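Local coordinates for HpcH/HpaI aldolase/citrate lyase family protein (Burkholderia cenocepacia, PDB 4MF4), which is of unknown function but belongs to the HpcH/HpaI aldolase/citrate lyase family and folds as a TIM barrel that assembles into a hexamer, at residues Y28-S33 with V253-R258; S38-L43 with A66-A71. All blocks are in the same frame, centred on the assembly; numbering follows the deposited sequence.

Contact 1: residues Y28-S33 with V253-R258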
ATOM      1  N   TYR A  28     -13.026  -7.071 -29.058  1.00 17.14           N
ATOM      2  CA  TYR A  28     -13.354  -5.811 -28.399  1.00 17.27           C
ATOM      3  C   TYR A  28     -12.718  -5.724 -27.009  1.00 16.23           C
ATOM      4  O   TYR A  28     -12.777  -6.664 -26.201  1.00 15.04           O
ATOM      5  CB  TYR A  28     -14.864  -5.627 -28.320  1.00 19.79           C
ATOM      6  CG  TYR A  28     -15.531  -5.581 -29.673  1.00 21.29           C
ATOM      7  CD1 TYR A  28     -15.419  -4.459 -30.470  1.00 23.53           C
ATOM      8  CD2 TYR A  28     -16.280  -6.657 -30.146  1.00 25.46           C
ATOM      9  CE1 TYR A  28     -16.008  -4.403 -31.729  1.00 25.78           C
ATOM     10  CE2 TYR A  28     -16.902  -6.620 -31.403  1.00 26.04           C
ATOM     11  CZ  TYR A  28     -16.748  -5.485 -32.194  1.00 27.33           C
ATOM     12  OH  TYR A  28     -17.307  -5.403 -33.456  1.00 27.58           O
ATOM     13  N   GLY A  29     -12.130  -4.562 -26.729  1.00 14.76           N
ATOM     14  CA  GLY A  29     -11.334  -4.374 -25.524  1.00 13.86           C
ATOM     15  C   GLY A  29     -11.785  -3.145 -24.788  1.00 14.38           C
ATOM     16  O   GLY A  29     -12.518  -2.305 -25.326  1.00 14.40           O
ATOM     17  N   LEU A  30     -11.355  -3.031 -23.546  1.00 15.19           N
ATOM     18  CA  LEU A  30     -11.607  -1.836 -22.774  1.00 15.58           C
ATOM     19  C   LEU A  30     -10.247  -1.448 -22.159  1.00 15.16           C
ATOM     20  O   LEU A  30      -9.519  -2.339 -21.748  1.00 14.22           O
ATOM     21  CB  LEU A  30     -12.607  -2.219 -21.686  1.00 16.94           C
ATOM     22  CG  LEU A  30     -13.300  -1.149 -20.871  1.00 18.45           C
ATOM     23  CD1 LEU A  30     -14.183  -0.230 -21.761  1.00 17.91           C
ATOM     24  CD2 LEU A  30     -14.140  -1.852 -19.790  1.00 18.85           C
ATOM     25  N   TRP A  31      -9.917  -0.149 -22.143  1.00 14.91           N
ATOM     26  CA  TRP A  31      -8.728   0.393 -21.516  1.00 15.33           C
ATOM     27  C   TRP A  31      -8.963   0.547 -20.018  1.00 15.34           C
ATOM     28  O   TRP A  31     -10.011   1.090 -19.601  1.00 13.70           O
ATOM     29  CB  TRP A  31      -8.434   1.792 -22.076  1.00 17.19           C
ATOM     30  CG  TRP A  31      -7.014   2.065 -22.254  1.00 17.86           C
ATOM     31  CD1 TRP A  31      -6.245   2.919 -21.530  1.00 18.45           C
ATOM     32  CD2 TRP A  31      -6.169   1.500 -23.262  1.00 17.72           C
ATOM     33  NE1 TRP A  31      -4.957   2.897 -22.023  1.00 19.53           N
ATOM     34  CE2 TRP A  31      -4.894   2.029 -23.077  1.00 17.81           C
ATOM     35  CE3 TRP A  31      -6.374   0.577 -24.290  1.00 18.44           C
ATOM     36  CZ2 TRP A  31      -3.824   1.693 -23.896  1.00 18.86           C
ATOM     37  CZ3 TRP A  31      -5.308   0.229 -25.094  1.00 19.03           C
ATOM     38  CH2 TRP A  31      -4.047   0.779 -24.896  1.00 18.66           C
ATOM     39  N   LEU A  32      -8.007   0.062 -19.218  1.00 14.76           N
ATOM     40  CA  LEU A  32      -8.093   0.197 -17.785  1.00 15.23           C
ATOM     41  C   LEU A  32      -7.051   1.203 -17.302  1.00 15.58           C
ATOM     42  O   LEU A  32      -5.874   0.874 -17.208  1.00 14.40           O
ATOM     43  CB  LEU A  32      -7.893  -1.143 -17.071  1.00 15.49           C
ATOM     44  CG  LEU A  32      -8.759  -2.321 -17.496  1.00 16.39           C
ATOM     45  CD1 LEU A  32      -8.380  -3.538 -16.668  1.00 16.73           C
ATOM     46  CD2 LEU A  32     -10.238  -2.012 -17.364  1.00 16.98           C
ATOM     47  N   SER A  33      -7.530   2.414 -17.002  1.00 17.48           N
ATOM     48  CA  SER A  33      -6.744   3.558 -16.504  1.00 18.72           C
ATOM     49  C   SER A  33      -6.875   3.827 -14.990  1.00 18.84           C
ATOM     50  O   SER A  33      -6.013   4.496 -14.405  1.00 17.15           O
ATOM     51  CB  SER A  33      -7.207   4.850 -17.198  1.00 22.47           C
ATOM     52  OG  SER A  33      -7.130   4.719 -18.609  1.00 27.12           O
ATOM     53  N   VAL A 253     -12.401   4.970 -17.108  1.00 14.23           N
ATOM     54  CA  VAL A 253     -12.662   6.249 -16.456  1.00 15.63           C
ATOM     55  C   VAL A 253     -13.581   7.125 -17.318  1.00 15.33           C
ATOM     56  O   VAL A 253     -14.374   7.893 -16.791  1.00 14.50           O
ATOM     57  CB  VAL A 253     -11.360   7.016 -16.120  1.00 16.47           C
ATOM     58  CG1 VAL A 253     -10.572   7.399 -17.357  1.00 16.04           C
ATOM     59  CG2 VAL A 253     -11.652   8.250 -15.314  1.00 18.58           C
ATOM     60  N   SER A 254     -13.442   7.027 -18.644  1.00 15.26           N
ATOM     61  CA  SER A 254     -14.283   7.788 -19.564  1.00 15.89           C
ATOM     62  C   SER A 254     -15.757   7.349 -19.474  1.00 15.17           C
ATOM     63  O   SER A 254     -16.690   8.168 -19.427  1.00 14.86           O
ATOM     64  CB  SER A 254     -13.745   7.631 -20.988  1.00 16.38           C
ATOM     65  OG  SER A 254     -12.376   8.047 -21.035  1.00 18.78           O
ATOM     66  N   TRP A 255     -15.978   6.044 -19.455  1.00 14.95           N
ATOM     67  CA  TRP A 255     -17.366   5.535 -19.312  1.00 14.64           C
ATOM     68  C   TRP A 255     -17.976   5.893 -17.971  1.00 14.40           C
ATOM     69  O   TRP A 255     -19.161   6.246 -17.915  1.00 14.12           O
ATOM     70  CB  TRP A 255     -17.430   4.020 -19.513  1.00 14.39           C
ATOM     71  CG  TRP A 255     -17.188   3.674 -20.992  1.00 14.44           C
ATOM     72  CD1 TRP A 255     -16.161   2.940 -21.512  1.00 14.13           C
ATOM     73  CD2 TRP A 255     -18.023   4.022 -22.093  1.00 14.27           C
ATOM     74  NE1 TRP A 255     -16.283   2.846 -22.870  1.00 14.19           N
ATOM     75  CE2 TRP A 255     -17.410   3.516 -23.255  1.00 13.56           C
ATOM     76  CE3 TRP A 255     -19.200   4.774 -22.216  1.00 14.73           C
ATOM     77  CZ2 TRP A 255     -17.938   3.690 -24.507  1.00 14.63           C
ATOM     78  CZ3 TRP A 255     -19.746   4.931 -23.477  1.00 14.81           C
ATOM     79  CH2 TRP A 255     -19.096   4.415 -24.612  1.00 14.99           C
ATOM     80  N   LEU A 256     -17.156   5.824 -16.919  1.00 13.57           N
ATOM     81  CA  LEU A 256     -17.591   6.177 -15.583  1.00 13.80           C
ATOM     82  C   LEU A 256     -18.082   7.605 -15.480  1.00 13.87           C
ATOM     83  O   LEU A 256     -19.153   7.863 -14.922  1.00 13.11           O
ATOM     84  CB  LEU A 256     -16.445   5.947 -14.568  1.00 14.08           C
ATOM     85  CG  LEU A 256     -16.709   6.340 -13.129  1.00 14.10           C
ATOM     86  CD1 LEU A 256     -17.867   5.580 -12.530  1.00 14.78           C
ATOM     87  CD2 LEU A 256     -15.476   6.119 -12.288  1.00 14.94           C
ATOM     88  N   LEU A 257     -17.311   8.538 -16.038  1.00 14.07           N
ATOM     89  CA  LEU A 257     -17.713   9.933 -16.070  1.00 15.06           C
ATOM     90  C   LEU A 257     -18.936  10.153 -16.960  1.00 15.45           C
ATOM     91  O   LEU A 257     -19.898  10.827 -16.562  1.00 15.76           O
ATOM     92  CB  LEU A 257     -16.556  10.814 -16.560  1.00 15.89           C
ATOM     93  CG  LEU A 257     -15.571  11.119 -15.452  1.00 17.41           C
ATOM     94  CD1 LEU A 257     -14.217  11.539 -15.997  1.00 19.40           C
ATOM     95  CD2 LEU A 257     -16.142  12.173 -14.496  1.00 17.66           C
ATOM     96  N   ARG A 258     -18.925   9.589 -18.146  1.00 15.30           N
ATOM     97  CA  ARG A 258     -20.032   9.845 -19.060  1.00 16.89           C
ATOM     98  C   ARG A 258     -21.368   9.365 -18.447  1.00 16.32           C
ATOM     99  O   ARG A 258     -22.349  10.120 -18.407  1.00 17.10           O
ATOM    100  CB  ARG A 258     -19.758   9.231 -20.445  1.00 18.89           C
ATOM    101  CG  ARG A 258     -20.876   9.466 -21.475  1.00 22.39           C
ATOM    102  CD  ARG A 258     -20.592   8.657 -22.745  1.00 24.54           C
ATOM    103  NE  ARG A 258     -21.563   8.796 -23.833  1.00 28.17           N
ATOM    104  CZ  ARG A 258     -21.509   9.741 -24.782  1.00 29.31           C
ATOM    105  NH1 ARG A 258     -20.588  10.699 -24.759  1.00 28.84           N
ATOM    106  NH2 ARG A 258     -22.404   9.748 -25.753  1.00 32.01           N
TER
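The indole of Trp255 meets Leu30 at its five-membered ring, where Leu30 CD1 comes at a slant to within 3.7 Å of Trp255 CD1. The same methyl lies 3.9 Å from Trp255 NE1, whose N-H is given to the backbone oxygen of Val249 on strand 246-251, so the indole's polar end is satisfied by the barrel itself. Trp31, the other indole, turns away from the helix: Ser33 OG lies in plane at its edge, Phe229 meets it edge-to-face, and its NE1 bonds to Asp54. With CG anti to the backbone N (chi1 -168°), Leu30 carries its CD1 out to the indole, although its backbone stays well clear of the helix. At the strand's end, Ser33 CB touches Val253 CG1 at 4.2 Å, and Ser33 N is hydrogen-bonded to Asp252. Here the first strand of a TIM barrel meets the start of its final helix. Thr260 and Ala263 of the second subunit also pack on Leu30 and Trp255, consistent with an exchange of last helices between partners. With no hydrogen bond between the segments, the position of the helix here probably depends on apolar fit, the bonds of Trp255 and Ser33 to Val249 and Asp252, and the partner subunit.

Contact 2: residues S38-L43 with A66-A71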
ATOM      1  N   SER A  38     -10.645  -3.706  -7.769  0.50 17.89           N
ATOM      2  CA  SER A  38     -12.084  -3.932  -7.773  0.50 17.92           C
ATOM      3  C   SER A  38     -12.683  -3.579  -9.132  0.50 17.58           C
ATOM      4  O   SER A  38     -13.522  -4.308  -9.633  0.50 17.48           O
ATOM      5  CB  SER A  38     -12.752  -3.153  -6.629  0.50 18.53           C
ATOM      6  OG  SER A  38     -12.259  -1.828  -6.566  0.50 18.21           O
ATOM      7  N   ALA A  39     -12.209  -2.497  -9.748  1.00 16.93           N
ATOM      8  CA  ALA A  39     -12.711  -2.077 -11.057  1.00 17.40           C
ATOM      9  C   ALA A  39     -12.352  -3.105 -12.109  1.00 16.61           C
ATOM     10  O   ALA A  39     -13.181  -3.413 -12.968  1.00 15.31           O
ATOM     11  CB  ALA A  39     -12.188  -0.715 -11.483  1.00 17.12           C
ATOM     12  N   ALA A  40     -11.135  -3.640 -12.025  1.00 15.49           N
ATOM     13  CA  ALA A  40     -10.663  -4.651 -12.997  1.00 15.11           C
ATOM     14  C   ALA A  40     -11.477  -5.938 -12.858  1.00 15.29           C
ATOM     15  O   ALA A  40     -11.853  -6.580 -13.881  1.00 17.59           O
ATOM     16  CB  ALA A  40      -9.187  -4.955 -12.785  1.00 14.74           C
ATOM     17  N   GLU A  41     -11.709  -6.339 -11.617  1.00 14.44           N
ATOM     18  CA  GLU A  41     -12.492  -7.541 -11.359  1.00 14.69           C
ATOM     19  C   GLU A  41     -13.931  -7.341 -11.801  1.00 14.84           C
ATOM     20  O   GLU A  41     -14.490  -8.191 -12.528  1.00 13.80           O
ATOM     21  CB  GLU A  41     -12.465  -7.990  -9.897  1.00 15.72           C
ATOM     22  CG  GLU A  41     -13.074  -9.374  -9.761  1.00 15.76           C
ATOM     23  CD  GLU A  41     -12.970  -9.999  -8.405  1.00 17.36           C
ATOM     24  OE1 GLU A  41     -12.453  -9.375  -7.440  1.00 17.22           O
ATOM     25  OE2 GLU A  41     -13.425 -11.177  -8.319  1.00 19.40           O
ATOM     26  N   ALA A  42     -14.519  -6.193 -11.448  1.00 14.64           N
ATOM     27  CA  ALA A  42     -15.864  -5.880 -11.973  1.00 14.08           C
ATOM     28  C   ALA A  42     -15.919  -5.926 -13.515  1.00 13.86           C
ATOM     29  O   ALA A  42     -16.773  -6.585 -14.101  1.00 13.45           O
ATOM     30  CB  ALA A  42     -16.356  -4.538 -11.418  1.00 14.39           C
ATOM     31  N   LEU A  43     -15.008  -5.218 -14.184  1.00 13.28           N
ATOM     32  CA  LEU A  43     -14.998  -5.183 -15.649  1.00 13.63           C
ATOM     33  C   LEU A  43     -14.712  -6.524 -16.339  1.00 13.40           C
ATOM     34  O   LEU A  43     -15.115  -6.742 -17.485  1.00 14.59           O
ATOM     35  CB  LEU A  43     -14.095  -4.035 -16.156  1.00 13.35           C
ATOM     36  CG  LEU A  43     -14.645  -2.666 -15.808  1.00 13.71           C
ATOM     37  CD1 LEU A  43     -13.622  -1.562 -16.103  1.00 14.10           C
ATOM     38  CD2 LEU A  43     -15.948  -2.385 -16.572  1.00 13.59           C
ATOM     39  N   ALA A  66       0.386  -6.951 -11.358  1.00 12.65           N
ATOM     40  CA  ALA A  66       0.119  -8.265 -10.789  1.00 12.56           C
ATOM     41  C   ALA A  66      -1.248  -8.339 -10.051  1.00 12.28           C
ATOM     42  O   ALA A  66      -1.954  -9.306 -10.179  1.00 12.88           O
ATOM     43  CB  ALA A  66       1.264  -8.670  -9.830  1.00 12.36           C
ATOM     44  N   SER A  67      -1.573  -7.307  -9.281  0.50 11.86           N
ATOM     45  CA  SER A  67      -2.819  -7.269  -8.529  0.50 11.45           C
ATOM     46  C   SER A  67      -4.080  -7.156  -9.451  0.50 11.34           C
ATOM     47  O   SER A  67      -5.137  -7.745  -9.149  0.50 10.86           O
ATOM     48  CB  SER A  67      -2.749  -6.133  -7.507  0.50 11.53           C
ATOM     49  OG  SER A  67      -1.705  -6.388  -6.560  0.50 11.80           O
ATOM     50  N   GLN A  68      -3.954  -6.418 -10.552  1.00 11.03           N
ATOM     51  CA  GLN A  68      -5.025  -6.342 -11.569  1.00 11.60           C
ATOM     52  C   GLN A  68      -5.137  -7.632 -12.397  1.00 11.72           C
ATOM     53  O   GLN A  68      -6.251  -8.093 -12.729  1.00 12.70           O
ATOM     54  CB  GLN A  68      -4.903  -5.131 -12.448  1.00 11.35           C
ATOM     55  CG  GLN A  68      -5.378  -3.920 -11.698  1.00 12.13           C
ATOM     56  CD  GLN A  68      -4.950  -2.643 -12.366  1.00 12.30           C
ATOM     57  OE1 GLN A  68      -5.556  -2.228 -13.375  1.00 13.01           O
ATOM     58  NE2 GLN A  68      -3.932  -1.995 -11.806  1.00 12.46           N
ATOM     59  N   LEU A  69      -4.015  -8.230 -12.728  1.00 12.62           N
ATOM     60  CA  LEU A  69      -4.091  -9.569 -13.359  1.00 12.86           C
ATOM     61  C   LEU A  69      -4.833 -10.594 -12.498  1.00 12.47           C
ATOM     62  O   LEU A  69      -5.630 -11.380 -12.991  1.00 12.57           O
ATOM     63  CB  LEU A  69      -2.701 -10.063 -13.769  1.00 13.08           C
ATOM     64  CG  LEU A  69      -2.055  -9.237 -14.891  1.00 13.55           C
ATOM     65  CD1 LEU A  69      -0.621  -9.765 -15.090  1.00 13.62           C
ATOM     66  CD2 LEU A  69      -2.839  -9.247 -16.192  1.00 13.33           C
ATOM     67  N   ARG A  70      -4.520 -10.621 -11.221  1.00 12.81           N
ATOM     68  CA  ARG A  70      -5.109 -11.549 -10.287  1.00 13.32           C
ATOM     69  C   ARG A  70      -6.552 -11.223 -10.205  1.00 13.41           C
ATOM     70  O   ARG A  70      -7.395 -12.129 -10.180  1.00 13.85           O
ATOM     71  CB  ARG A  70      -4.445 -11.424  -8.886  1.00 14.29           C
ATOM     72  CG  ARG A  70      -3.167 -12.194  -8.714  1.00 14.71           C
ATOM     73  CD  ARG A  70      -2.434 -11.735  -7.463  1.00 16.13           C
ATOM     74  NE  ARG A  70      -1.290 -12.568  -7.365  1.00 17.46           N
ATOM     75  CZ  ARG A  70      -0.082 -12.168  -7.028  1.00 17.18           C
ATOM     76  NH1 ARG A  70       0.155 -10.889  -6.695  1.00 16.71           N
ATOM     77  NH2 ARG A  70       0.869 -13.084  -7.035  1.00 18.76           N
ATOM     78  N   ALA A  71      -6.876  -9.930 -10.184  1.00 12.81           N
ATOM     79  CA  ALA A  71      -8.256  -9.522  -9.992  1.00 12.69           C
ATOM     80  C   ALA A  71      -9.136  -9.940 -11.199  1.00 12.74           C
ATOM     81  O   ALA A  71     -10.246 -10.408 -11.038  1.00 13.32           O
ATOM     82  CB  ALA A  71      -8.359  -8.017  -9.775  1.00 12.50           C
TER
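Ala40 and Ala71 bring helices 37-43 and 62-73 together through apolar packing. Their CB atoms are 4.4 Å apart, and Ala40 CB also lies 4.1 Å from Gln68 CG, so one methyl meets two side chains about a helical turn apart. Such small groups suit an axis separation of 8.2 Å, with the short helical segments running the same way at a crossing angle of -30°. A second kind of contact is between side-chain carbons and the backbone: Glu41 CG approaches Ala71 O to 3.3 Å, and beside it the side chains touch, Glu41 CB lying 4.1 Å from Ala71 CB. A trans first torsion (chi1 -169°) and an extended chain carry Glu41 past the Ala71 carbonyl, with its methylenes nearest the oxygen. The polar ends find partners elsewhere. Glu41 OE1 forms salt bridges with Arg70 and Arg141 of the fourth subunit, while Arg70 of this chain pairs in return with Glu41 of that subunit. Gln68 NE2 donates a hydrogen bond to Asn60 OD1. Neighbouring outer helices of the barrel thus pack through methyls and methylenes, with no salt bridge between them, and the reciprocal ion pairs beside this packing are made with the fourth subunit. Two arginines around the buried carboxylate would be expected to favour its ionised form.

How the contacts relate
Both contacts are buried; contact 1 sets a barrel strand against the last helix, whereas contact 2 joins two outer helices. The first strand and the helix that follows it tie them together: Leu43 CD1 of 38-43 packs on Leu32 CD2 at 3.6 Å, and Leu43 CD2 on Leu30 CD2 at 3.7 Å. Contact 1 brings the first barrel strand to the start of the last helix and so encloses contact 2, whose helices are close in sequence. Contact 1 relies on bulky leucine and indole groups, contact 2 on alanines. Inside the chain both are largely apolar; neighbouring subunits add packing at contact 1, and packing plus salt bridges at contact 2.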